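Local coordinates for protein beta-galactosidase (Trichoderma reesei, PDB 3OG2) that probably hydrolyses terminal non-reducing beta-D-galactose residues from beta-D-galactosides, as a glycoside hydrolase of family 35, at residues A[77-83]-A[149-153]; A[121-125]-A[332-336]. All blocks are in the same frame, centred on the assembly; numbering follows the deposited sequence.

Contact 1: A[77-83]-A[149-153]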
loop_
_atom_site.group_PDB
_atom_site.type_symbol
_atom_site.label_atom_id
_atom_site.label_comp_id
_atom_site.label_asym_id
_atom_site.label_seq_id
_atom_site.Cartn_x
_atom_site.Cartn_y
_atom_site.Cartn_z
ATOM N N VAL A 77 -7.787 -9.083 1.594
ATOM C CA VAL A 77 -8.291 -9.366 2.949
ATOM C C VAL A 77 -7.319 -10.336 3.586
ATOM O O VAL A 77 -6.876 -11.284 2.891
ATOM C CB VAL A 77 -9.703 -9.960 2.932
ATOM C CG1 VAL A 77 -10.176 -10.155 4.371
ATOM C CG2 VAL A 77 -10.660 -9.115 2.115
ATOM N N ASP A 78 -6.942 -10.116 4.848
ATOM C CA ASP A 78 -5.963 -10.956 5.534
ATOM C C ASP A 78 -6.679 -11.930 6.448
ATOM O O ASP A 78 -7.173 -11.562 7.538
ATOM C CB ASP A 78 -5.014 -10.019 6.307
ATOM C CG ASP A 78 -3.908 -10.751 6.990
ATOM O OD1 ASP A 78 -3.826 -11.993 7.008
ATOM O OD2 ASP A 78 -3.005 -10.031 7.574
ATOM N N TRP A 79 -6.718 -13.197 6.026
ATOM C CA TRP A 79 -7.431 -14.252 6.762
ATOM C C TRP A 79 -6.921 -14.332 8.199
ATOM O O TRP A 79 -7.729 -14.522 9.130
ATOM C CB TRP A 79 -7.185 -15.560 5.971
ATOM C CG TRP A 79 -7.718 -16.817 6.568
ATOM C CD1 TRP A 79 -8.620 -17.019 7.612
ATOM C CD2 TRP A 79 -7.354 -18.135 6.116
ATOM N NE1 TRP A 79 -8.813 -18.359 7.808
ATOM C CE2 TRP A 79 -8.050 -19.071 6.910
ATOM C CE3 TRP A 79 -6.504 -18.604 5.120
ATOM C CZ2 TRP A 79 -7.922 -20.440 6.734
ATOM C CZ3 TRP A 79 -6.364 -19.957 4.933
ATOM C CH2 TRP A 79 -7.074 -20.860 5.745
ATOM N N ALA A 80 -5.624 -14.221 8.416
ATOM C CA ALA A 80 -5.030 -14.400 9.750
ATOM C C ALA A 80 -5.642 -13.422 10.767
ATOM O O ALA A 80 -5.639 -13.729 11.958
ATOM C CB ALA A 80 -3.519 -14.184 9.693
ATOM N N LEU A 81 -6.150 -12.259 10.306
ATOM C CA LEU A 81 -6.795 -11.319 11.264
ATOM C C LEU A 81 -8.247 -11.645 11.539
ATOM O O LEU A 81 -8.753 -11.169 12.566
ATOM C CB LEU A 81 -6.676 -9.891 10.690
ATOM C CG LEU A 81 -5.212 -9.361 10.664
ATOM C CD1 LEU A 81 -5.196 -8.052 9.870
ATOM C CD2 LEU A 81 -4.703 -9.164 12.071
ATOM N N LEU A 82 -8.884 -12.394 10.610
ATOM C CA LEU A 82 -10.331 -12.616 10.725
ATOM C C LEU A 82 -10.690 -13.976 11.234
ATOM O O LEU A 82 -11.865 -14.200 11.575
ATOM C CB LEU A 82 -10.965 -12.427 9.332
ATOM C CG LEU A 82 -10.634 -11.088 8.678
ATOM C CD1 LEU A 82 -11.523 -10.903 7.447
ATOM C CD2 LEU A 82 -10.838 -9.904 9.622
ATOM N N GLU A 83 -9.762 -14.922 11.296
ATOM C CA GLU A 83 -10.068 -16.243 11.852
ATOM C C GLU A 83 -8.892 -16.692 12.709
ATOM O O GLU A 83 -8.320 -17.768 12.525
ATOM C CB GLU A 83 -10.443 -17.262 10.758
ATOM C CG GLU A 83 -11.221 -18.440 11.354
ATOM C CD GLU A 83 -11.452 -19.577 10.387
ATOM O OE1 GLU A 83 -10.900 -19.585 9.300
ATOM O OE2 GLU A 83 -12.214 -20.510 10.757
ATOM N N ALA A 149 -9.723 -26.522 5.705
ATOM C CA ALA A 149 -9.324 -25.456 6.636
ATOM C C ALA A 149 -9.680 -24.069 6.096
ATOM O O ALA A 149 -9.854 -23.162 6.907
ATOM C CB ALA A 149 -7.832 -25.518 6.930
ATOM N N THR A 150 -9.804 -23.911 4.769
ATOM C CA THR A 150 -10.114 -22.592 4.173
ATOM C C THR A 150 -11.610 -22.329 4.036
ATOM O O THR A 150 -12.027 -21.197 3.734
ATOM C CB THR A 150 -9.497 -22.431 2.775
ATOM O OG1 THR A 150 -10.170 -23.275 1.827
ATOM C CG2 THR A 150 -8.006 -22.692 2.736
ATOM N N ASP A 151 -12.426 -23.377 4.198
ATOM C CA ASP A 151 -13.830 -23.256 3.797
ATOM C C ASP A 151 -14.580 -22.221 4.611
ATOM O O ASP A 151 -15.380 -21.444 4.048
ATOM C CB ASP A 151 -14.586 -24.583 3.988
ATOM C CG ASP A 151 -14.261 -25.604 2.903
ATOM O OD1 ASP A 151 -13.887 -25.230 1.770
ATOM O OD2 ASP A 151 -14.470 -26.809 3.183
ATOM N N ASN A 152 -14.430 -22.193 5.917
ATOM C CA ASN A 152 -15.196 -21.268 6.743
ATOM C C ASN A 152 -14.813 -19.836 6.388
ATOM O O ASN A 152 -15.710 -18.976 6.262
ATOM C CB ASN A 152 -14.895 -21.571 8.227
ATOM C CG ASN A 152 -15.796 -20.756 9.143
ATOM O OD1 ASN A 152 -17.008 -20.658 8.963
ATOM N ND2 ASN A 152 -15.204 -20.168 10.186
ATOM N N TYR A 153 -13.543 -19.543 6.228
ATOM C CA TYR A 153 -13.126 -18.184 5.893
ATOM C C TYR A 153 -13.690 -17.803 4.553
ATOM O O TYR A 153 -14.263 -16.704 4.409
ATOM C CB TYR A 153 -11.563 -18.141 5.858
ATOM C CG TYR A 153 -11.083 -16.871 5.209
ATOM C CD1 TYR A 153 -11.218 -15.616 5.857
ATOM C CD2 TYR A 153 -10.485 -16.892 3.951
ATOM C CE1 TYR A 153 -10.755 -14.442 5.201
ATOM C CE2 TYR A 153 -10.049 -15.762 3.323
ATOM C CZ TYR A 153 -10.181 -14.537 3.951
ATOM O OH TYR A 153 -9.734 -13.401 3.330
HETATM O O HOH W 1 -11.653 -21.188 7.310
#

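Contact 2: A[121-125]-A[332-336]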
loop_
_atom_site.group_PDB
_atom_site.type_symbol
_atom_site.label_atom_id
_atom_site.label_comp_id
_atom_site.label_asym_id
_atom_site.label_seq_id
_atom_site.Cartn_x
_atom_site.Cartn_y
_atom_site.Cartn_z
ATOM N N ALA A 121 1.492 -10.587 0.081
ATOM C CA ALA A 121 1.224 -9.255 0.621
ATOM C C ALA A 121 2.197 -8.754 1.649
ATOM O O ALA A 121 1.996 -7.690 2.276
ATOM C CB ALA A 121 -0.196 -9.145 1.199
ATOM N N GLU A 122 3.309 -9.457 1.827
ATOM C CA GLU A 122 4.275 -9.127 2.890
ATOM C C GLU A 122 3.620 -9.067 4.280
ATOM O O GLU A 122 4.039 -8.345 5.172
ATOM C CB GLU A 122 5.035 -7.831 2.581
ATOM C CG GLU A 122 6.026 -8.041 1.401
ATOM C CD GLU A 122 5.338 -8.081 0.048
ATOM O OE1 GLU A 122 4.662 -7.074 -0.330
ATOM O OE2 GLU A 122 5.520 -9.082 -0.697
ATOM N N VAL A 123 2.576 -9.894 4.462
ATOM C CA VAL A 123 1.916 -10.034 5.754
ATOM C C VAL A 123 2.323 -11.385 6.365
ATOM O O VAL A 123 2.723 -12.328 5.653
ATOM C CB VAL A 123 0.381 -9.940 5.729
ATOM C CG1 VAL A 123 -0.033 -8.585 5.122
ATOM C CG2 VAL A 123 -0.313 -11.108 5.034
ATOM N N SER A 124 2.177 -11.470 7.694
ATOM C CA SER A 124 2.530 -12.703 8.398
ATOM C C SER A 124 1.753 -13.885 7.780
ATOM O O SER A 124 0.535 -13.811 7.591
ATOM C CB SER A 124 2.155 -12.555 9.875
ATOM O OG SER A 124 2.604 -13.724 10.564
ATOM N N GLY A 125 2.479 -14.957 7.478
ATOM C CA GLY A 125 1.963 -16.209 6.901
ATOM C C GLY A 125 1.486 -16.015 5.472
ATOM O O GLY A 125 0.822 -16.933 4.919
ATOM N N ASN A 332 1.850 -6.574 14.731
ATOM C CA ASN A 332 2.528 -7.789 14.276
ATOM C C ASN A 332 1.908 -8.362 13.009
ATOM O O ASN A 332 2.155 -9.567 12.715
ATOM C CB ASN A 332 2.534 -8.856 15.379
ATOM C CG ASN A 332 3.208 -8.329 16.625
ATOM O OD1 ASN A 332 4.380 -7.897 16.583
ATOM N ND2 ASN A 332 2.486 -8.423 17.724
ATOM N N LEU A 333 1.176 -7.594 12.211
ATOM C CA LEU A 333 0.514 -8.283 11.053
ATOM C C LEU A 333 1.509 -8.584 9.966
ATOM O O LEU A 333 1.147 -9.368 9.073
ATOM C CB LEU A 333 -0.693 -7.466 10.574
ATOM C CG LEU A 333 -0.421 -6.145 9.864
ATOM C CD1 LEU A 333 -0.176 -6.333 8.362
ATOM C CD2 LEU A 333 -1.633 -5.213 10.006
ATOM N N GLY A 334 2.700 -7.976 9.928
ATOM C CA GLY A 334 3.631 -8.161 8.847
ATOM C C GLY A 334 4.436 -9.438 8.925
ATOM O O GLY A 334 4.561 -10.084 9.949
ATOM N N HIS A 335 5.096 -9.772 7.767
ATOM C CA HIS A 335 6.007 -10.925 7.768
ATOM C C HIS A 335 7.422 -10.553 8.136
ATOM O O HIS A 335 7.757 -9.349 8.190
ATOM C CB HIS A 335 5.956 -11.583 6.356
ATOM C CG HIS A 335 6.759 -10.891 5.310
ATOM N ND1 HIS A 335 7.335 -11.617 4.275
ATOM C CD2 HIS A 335 7.031 -9.590 5.070
ATOM C CE1 HIS A 335 7.952 -10.772 3.479
ATOM N NE2 HIS A 335 7.804 -9.530 3.926
ATOM N N PRO A 336 8.312 -11.522 8.357
ATOM C CA PRO A 336 9.675 -11.215 8.749
ATOM C C PRO A 336 10.507 -10.509 7.694
ATOM O O PRO A 336 11.531 -9.921 8.061
ATOM C CB PRO A 336 10.328 -12.592 8.980
ATOM C CG PRO A 336 9.132 -13.450 9.375
ATOM C CD PRO A 336 8.038 -12.965 8.457
#

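Contact 1: A[77-83]-A[149-153]
Glu83 OE2 is gripped twice, by Asn152 ND2 (3.1 Å, 175°) and by the backbone N of Gly87. The contact lies in the TIM barrel, where the loop and short, weakly bonded helix after strand 72-76 pack on helix 144-163. The amide hydrogen meets OE2 from above the carboxylate plane. The other oxygen, Glu83 OE1, uses its anti lone pair to accept from Trp79 NE1 at 2.8 Å, close to the indole plane; a glutamate suits the place because its two oxygens can serve separate donors. Water 1 lies 2.7 Å from both Glu83 OE1 and Ala149 O and accepts from Tyr153 N. At 5.2 Å Ala149 O and Tyr153 N are too far apart for a direct helical bond, and the water bridges them. The Tyr153 ring, carried outward by a chi1 of 167° that sets CG anti to the backbone N, makes an offset stack on the five-membered ring of Trp79, centroids 4.1 Å apart and planes at 17°. Each CB lies over the partner's ring. Val77 and Leu82 border the tyrosine edge, while its hydroxyl bonds Pro115 O. Beyond the stack, the six-membered ring meets the helix, Trp79 CH2 lying 3.6 Å from Thr150 CG2.

Contact 2: A[121-125]-A[332-336]
Val123 and Gly334 form a single backbone bridge, their CA atoms 4.0 Å apart, flanked by two backbone hydrogen bonds. Ser124 N donates almost straight to Leu333 O (2.7 Å, 177°), whereas His335 N reaches Glu122 O at 3.1 Å from well above the carbonyl plane. The His335 ring lies side by side with Glu122, one face over Glu122 CA, which sits 3.7 Å from the ring centroid as a CH-pi contact. The ring also touches the glutamate's aliphatic part, His335 NE2 being 3.4 Å from Glu122 CG. Both segments are loops following TIM barrel strands, 110-116 and 318-321, and Glu122 belongs to the beta-D-galactose site. Its chain bends at chi2 (76°), its OE1 bonding Tyr342 OH and its OE2 a glycerol, probably from the crystallisation liquor, no galactose being bound in this model. With an alanine in place of His335 the ring is gone, and a gap is likely to open over Glu122 CA, leaving the glutamate's CB and CG without that neighbour. Val123 CG1 meets Leu333 CD1 at 3.9 Å, two branched apolar chains crossing. Ser124 CB lies 3.4 Å from both Leu333 O and Gly334 O, and its hydroxyl suits the place, OG accepting from Leu787 N.

From the N terminus, the chain leaves barrel strand 72-76 into 77-83, runs through strand 110-116 into 121-125, and then enters helix 144-163, where 149-153 closes contact 1 around a loop of 65 residues. Contact 2 closes much later, when 332-336 follows strand 318-321, with 206 residues between its segments. Because 121-125 falls inside the first loop and 332-336 beyond it, the two closures cross rather than nest. Contact 1 ties the loop and short helix after strand 72-76 to helix 144-163; contact 2 joins the loops after strands 110-116 and 318-321, which are not paired, 72-76 and 38-47 lying between them. Their centres are about 14 Å apart, and they meet where Asp78 OD2 packs at 3.9 Å from Val123 CG2.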